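PDB 3I3V: probable secreted solute-binding lipoprotein from Streptomyces coelicolor, which probably binds a solute outside the cell for uptake by a membrane transporter, as in related extracellular solute-binding proteins. Local coordinates for residues C[235-240]-C[261-266]; C[127-132]-C[250-255]. All coordinates share one frame; numbering follows the deposited sequence.

Interaction 1 of 2, residues C[235-240]-C[261-266]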
loop_
_atom_site.group_PDB
_atom_site.type_symbol
_atom_site.label_atom_id
_atom_site.label_comp_id
_atom_site.label_asym_id
_atom_site.label_seq_id
_atom_site.Cartn_x
_atom_site.Cartn_y
_atom_site.Cartn_z
ATOM N N THR C 235 -29.865 62.206 22.677
ATOM C CA THR C 235 -29.935 62.733 24.030
ATOM C C THR C 235 -31.139 62.175 24.779
ATOM O O THR C 235 -30.993 61.629 25.866
ATOM C CB THR C 235 -30.012 64.285 24.036
ATOM O OG1 THR C 235 -28.701 64.830 23.844
ATOM C CG2 THR C 235 -30.568 64.795 25.352
ATOM N N GLN C 236 -32.328 62.312 24.193
ATOM C CA GLN C 236 -33.555 61.834 24.831
ATOM C C GLN C 236 -33.488 60.390 25.303
ATOM O O GLN C 236 -33.987 60.064 26.378
ATOM C CB GLN C 236 -34.754 62.010 23.895
ATOM C CG GLN C 236 -35.204 63.451 23.762
ATOM C CD GLN C 236 -36.483 63.607 22.960
ATOM O OE1 GLN C 236 -36.964 64.719 22.760
ATOM N NE2 GLN C 236 -37.036 62.496 22.498
ATOM N N PHE C 237 -32.872 59.524 24.507
ATOM C CA PHE C 237 -32.763 58.125 24.892
ATOM C C PHE C 237 -31.688 57.887 25.963
ATOM O O PHE C 237 -31.897 57.103 26.887
ATOM C CB PHE C 237 -32.487 57.258 23.662
ATOM C CG PHE C 237 -32.582 55.783 23.933
ATOM C CD1 PHE C 237 -31.499 55.080 24.454
ATOM C CD2 PHE C 237 -33.766 55.099 23.689
ATOM C CE1 PHE C 237 -31.596 53.717 24.725
ATOM C CE2 PHE C 237 -33.874 53.743 23.957
ATOM C CZ PHE C 237 -32.784 53.048 24.476
ATOM N N ASN C 238 -30.551 58.573 25.842
ATOM C CA ASN C 238 -29.451 58.415 26.798
ATOM C C ASN C 238 -29.748 58.895 28.208
ATOM O O ASN C 238 -29.241 58.332 29.167
ATOM C CB ASN C 238 -28.191 59.098 26.271
ATOM C CG ASN C 238 -27.577 58.336 25.130
ATOM O OD1 ASN C 238 -28.098 57.292 24.730
ATOM N ND2 ASN C 238 -26.468 58.838 24.597
ATOM N N THR C 239 -30.559 59.939 28.329
ATOM C CA THR C 239 -30.939 60.458 29.639
ATOM C C THR C 239 -32.234 59.762 30.061
ATOM O O THR C 239 -32.816 60.062 31.105
ATOM C CB THR C 239 -31.177 61.983 29.606
ATOM O OG1 THR C 239 -32.218 62.287 28.667
ATOM C CG2 THR C 239 -29.897 62.715 29.210
ATOM N N GLU C 240 -32.681 58.834 29.223
ATOM C CA GLU C 240 -33.883 58.070 29.487
ATOM C C GLU C 240 -35.150 58.907 29.589
ATOM O O GLU C 240 -35.943 58.735 30.517
ATOM C CB GLU C 240 -33.707 57.234 30.759
ATOM C CG GLU C 240 -32.617 56.183 30.657
ATOM C CD GLU C 240 -32.489 55.350 31.916
ATOM O OE1 GLU C 240 -32.230 55.931 32.987
ATOM O OE2 GLU C 240 -32.645 54.114 31.839
ATOM N N GLY C 261 -27.400 48.646 29.987
ATOM C CA GLY C 261 -27.570 47.461 30.811
ATOM C C GLY C 261 -28.969 46.875 30.735
ATOM O O GLY C 261 -29.135 45.656 30.624
ATOM N N HIS C 262 -29.976 47.742 30.797
ATOM C CA HIS C 262 -31.365 47.307 30.723
ATOM C C HIS C 262 -32.059 47.729 29.424
ATOM O O HIS C 262 -33.207 48.175 29.436
ATOM C CB HIS C 262 -32.161 47.807 31.944
ATOM C CG HIS C 262 -32.030 49.278 32.216
ATOM N ND1 HIS C 262 -31.380 49.771 33.325
ATOM C CD2 HIS C 262 -32.517 50.357 31.558
ATOM C CE1 HIS C 262 -31.476 51.090 33.344
ATOM N NE2 HIS C 262 -32.163 51.471 32.283
ATOM N N THR C 263 -31.347 47.588 28.307
ATOM C CA THR C 263 -31.890 47.913 26.992
ATOM C C THR C 263 -31.889 46.643 26.144
ATOM O O THR C 263 -30.973 45.827 26.215
ATOM C CB THR C 263 -31.063 49.036 26.278
ATOM O OG1 THR C 263 -31.338 50.298 26.894
ATOM C CG2 THR C 263 -31.434 49.138 24.798
ATOM N N GLU C 264 -32.937 46.471 25.353
ATOM C CA GLU C 264 -33.066 45.309 24.492
ATOM C C GLU C 264 -33.307 45.731 23.048
ATOM O O GLU C 264 -34.025 46.692 22.794
ATOM C CB GLU C 264 -34.223 44.437 24.969
ATOM C CG GLU C 264 -33.902 43.598 26.190
ATOM C CD GLU C 264 -35.094 42.793 26.661
ATOM O OE1 GLU C 264 -35.842 42.270 25.804
ATOM O OE2 GLU C 264 -35.277 42.675 27.889
ATOM N N VAL C 265 -32.718 45.006 22.103
ATOM C CA VAL C 265 -32.892 45.335 20.696
ATOM C C VAL C 265 -33.821 44.366 19.986
ATOM O O VAL C 265 -33.832 43.165 20.273
ATOM C CB VAL C 265 -31.543 45.364 19.937
ATOM C CG1 VAL C 265 -30.659 46.467 20.486
ATOM C CG2 VAL C 265 -30.854 44.022 20.045
ATOM N N GLY C 266 -34.603 44.911 19.059
ATOM C CA GLY C 266 -35.532 44.118 18.279
ATOM C C GLY C 266 -35.770 44.805 16.943
ATOM O O GLY C 266 -34.900 45.520 16.442
#

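Interaction 2 of 2, residues C[127-132]-C[250-255]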
loop_
_atom_site.group_PDB
_atom_site.type_symbol
_atom_site.label_atom_id
_atom_site.label_comp_id
_atom_site.label_asym_id
_atom_site.label_seq_id
_atom_site.Cartn_x
_atom_site.Cartn_y
_atom_site.Cartn_z
ATOM N N PRO C 127 -31.148 48.309 14.030
ATOM C CA PRO C 127 -32.336 47.825 14.743
ATOM C C PRO C 127 -33.071 48.841 15.630
ATOM O O PRO C 127 -32.752 50.032 15.653
ATOM C CB PRO C 127 -31.775 46.676 15.562
ATOM C CG PRO C 127 -30.452 47.274 16.024
ATOM C CD PRO C 127 -29.917 47.958 14.765
ATOM N N VAL C 128 -34.056 48.334 16.367
ATOM C CA VAL C 128 -34.845 49.138 17.288
ATOM C C VAL C 128 -34.487 48.749 18.722
ATOM O O VAL C 128 -34.580 47.579 19.098
ATOM C CB VAL C 128 -36.363 48.909 17.085
ATOM C CG1 VAL C 128 -37.145 49.855 17.970
ATOM C CG2 VAL C 128 -36.738 49.119 15.628
ATOM N N ALA C 129 -34.069 49.732 19.512
ATOM C CA ALA C 129 -33.698 49.516 20.904
ATOM C C ALA C 129 -34.859 49.912 21.821
ATOM O O ALA C 129 -35.458 50.977 21.647
ATOM C CB ALA C 129 -32.455 50.337 21.240
ATOM N N TYR C 130 -35.164 49.044 22.787
ATOM C CA TYR C 130 -36.250 49.252 23.749
ATOM C C TYR C 130 -35.710 49.284 25.181
ATOM O O TYR C 130 -35.104 48.320 25.650
ATOM C CB TYR C 130 -37.279 48.119 23.639
ATOM C CG TYR C 130 -37.934 47.988 22.275
ATOM C CD1 TYR C 130 -39.158 48.589 22.008
ATOM C CD2 TYR C 130 -37.323 47.258 21.254
ATOM C CE1 TYR C 130 -39.764 48.468 20.762
ATOM C CE2 TYR C 130 -37.921 47.133 20.005
ATOM C CZ TYR C 130 -39.142 47.740 19.767
ATOM O OH TYR C 130 -39.747 47.613 18.540
ATOM N N ASN C 131 -35.932 50.395 25.871
ATOM C CA ASN C 131 -35.471 50.543 27.247
ATOM C C ASN C 131 -36.462 49.822 28.179
ATOM O O ASN C 131 -37.592 50.267 28.364
ATOM C CB ASN C 131 -35.360 52.042 27.581
ATOM C CG ASN C 131 -34.889 52.299 29.007
ATOM O OD1 ASN C 131 -34.338 53.360 29.306
ATOM N ND2 ASN C 131 -35.122 51.338 29.895
ATOM N N ARG C 132 -36.035 48.697 28.748
ATOM C CA ARG C 132 -36.884 47.900 29.637
ATOM C C ARG C 132 -37.249 48.588 30.942
ATOM O O ARG C 132 -38.395 48.540 31.380
ATOM C CB ARG C 132 -36.211 46.569 29.949
ATOM C CG ARG C 132 -36.562 45.463 28.987
ATOM C CD ARG C 132 -37.991 45.021 29.190
ATOM N NE ARG C 132 -38.317 43.866 28.363
ATOM C CZ ARG C 132 -39.495 43.263 28.374
ATOM N NH1 ARG C 132 -40.455 43.712 29.170
ATOM N NH2 ARG C 132 -39.715 42.215 27.592
ATOM N N SER C 250 -23.960 51.466 15.342
ATOM C CA SER C 250 -22.832 52.336 15.667
ATOM C C SER C 250 -23.235 53.436 16.644
ATOM O O SER C 250 -22.406 53.916 17.417
ATOM C CB SER C 250 -22.247 52.976 14.405
ATOM O OG SER C 250 -21.624 52.004 13.588
ATOM N N ALA C 251 -24.498 53.851 16.596
ATOM C CA ALA C 251 -24.979 54.878 17.512
ATOM C C ALA C 251 -25.334 54.195 18.833
ATOM O O ALA C 251 -25.104 54.748 19.908
ATOM C CB ALA C 251 -26.193 55.585 16.934
ATOM N N LEU C 252 -25.887 52.987 18.737
ATOM C CA LEU C 252 -26.263 52.201 19.910
ATOM C C LEU C 252 -25.029 51.844 20.734
ATOM O O LEU C 252 -25.117 51.600 21.944
ATOM C CB LEU C 252 -26.970 50.914 19.477
ATOM C CG LEU C 252 -28.497 50.898 19.373
ATOM C CD1 LEU C 252 -29.058 52.292 19.515
ATOM C CD2 LEU C 252 -28.891 50.273 18.054
ATOM N N ALA C 253 -23.876 51.817 20.074
ATOM C CA ALA C 253 -22.637 51.488 20.757
ATOM C C ALA C 253 -22.237 52.595 21.718
ATOM O O ALA C 253 -21.441 52.371 22.621
ATOM C CB ALA C 253 -21.532 51.259 19.749
ATOM N N LYS C 254 -22.791 53.786 21.530
ATOM C CA LYS C 254 -22.460 54.921 22.387
ATOM C C LYS C 254 -23.489 55.169 23.482
ATOM O O LYS C 254 -23.445 56.202 24.150
ATOM C CB LYS C 254 -22.302 56.203 21.551
ATOM C CG LYS C 254 -21.227 56.151 20.443
ATOM C CD LYS C 254 -21.165 57.488 19.699
ATOM C CE LYS C 254 -20.477 57.394 18.332
ATOM N NZ LYS C 254 -19.008 57.190 18.415
ATOM N N VAL C 255 -24.417 54.229 23.659
ATOM C CA VAL C 255 -25.447 54.343 24.691
ATOM C C VAL C 255 -24.797 54.099 26.052
ATOM O O VAL C 255 -24.183 53.054 26.273
ATOM C CB VAL C 255 -26.585 53.294 24.482
ATOM C CG1 VAL C 255 -27.541 53.312 25.660
ATOM C CG2 VAL C 255 -27.356 53.594 23.203
#

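Interaction 1 of 2, residues C[235-240]-C[261-266]
A histidine–carboxylate hydrogen bond between H262 and E240, with an edge contact between the F237 ring and T263 one turn back along the helix, joins the C-terminal end of helix 230-238 to the start of strand 263-266 at the margin of the seven-stranded sheet. H262 NE2 donates to E240 OE2 over 2.7 Å, and the N-H...O angle of 172° makes the bond almost straight. The acceptor lies exactly in the imidazole plane; the carboxylate is turned 24° from that plane and is met nearly end-on along its C-O bond.

E240 owes its position to a Schellman motif. Its positive phi ends the helix, and E240 N bonds back to F237 O (3.0 Å), after which the extended side chain reaches across to the histidine. A leucine in place of H262 would probably leave the E240 carboxylate without its N-H donor and free to turn.

Within the last helical turn, the end of the F237 ring comes near the strand, CG being anti to the backbone N (chi1 -171°). F237 CZ lies 3.9 Å from T263 OG1, which sits at the ring edge near its plane, and 4.1 Å from T263 CG2. The threonine hydroxyl is hydrogen-bonded to V259 O in the preceding helix, so what it offers F237 is packing.

Interaction 2 of 2, residues C[127-132]-C[250-255]
Packing of a short crossover helix on the face of a β-sheet is illustrated by L252, which comes down on P127 and A129 of strand 122-131. The helix, 249-252, belongs to a β-α-β crossover between strands 242-246 and 263-266. These two strands run parallel to each other, and 122-131 lies between them, antiparallel to both. Such a sheet, with one reversed strand let in among parallel ones, is consistent with the periplasmic-binding-protein fold expected of this family. The middle strand divides its backbone bonds accordingly: A129 and N131 pair with 242-246, P127 with A247 just after it, whereas V128 and Y130 pair with 263-266.

The contact is wholly apolar and all three touching residues are buried. L252 supplies both of its branches, one to each strand residue. A129 turns its CB toward the helix, while the side chain of V128 leaves by the other face; the alternation of strand residues thus presents a small methyl to the leucine, and A129 CB lies 4.3 Å from L252 CD1. The alanine lets the backbones come near, and the CA atoms of A129 and L252 stand 8.0 Å apart. L340 of helix 339-345 also packs on L252, and A344 of the same helix touches P127.

The chain folds in a type I turn from L252 to V255, closed by V255 N bonding to L252 O at 3.2 Å. The leucine torsions are unusual: chi2 of 9° nearly eclipses CD1 with CA. The other methyl, L252 CD2, lies against the proline ring, 3.9 Å from P127 CG and 4.2 Å from P127 CD.

How the interactions relate
The two contacts belong to one sheet and touch each other, their centres about 6 Å apart. Strands 263-266 and 122-131 are neighbours in it, and T263 of interaction 1 also packs on A129 of interaction 2. The side chain of N131, from 127-132, touches both E240 and H262. Their chemistry follows their depth: 127-132 with 250-255 is a buried meeting of aliphatic groups nearer the centre of the chain, whereas 235-240 with 261-266 is partly buried, its ring contact lying inward and its histidine–carboxylate bond at the more open end. Between the two contacts, R132 of interaction 2 forms a salt bridge with E264 of interaction 1.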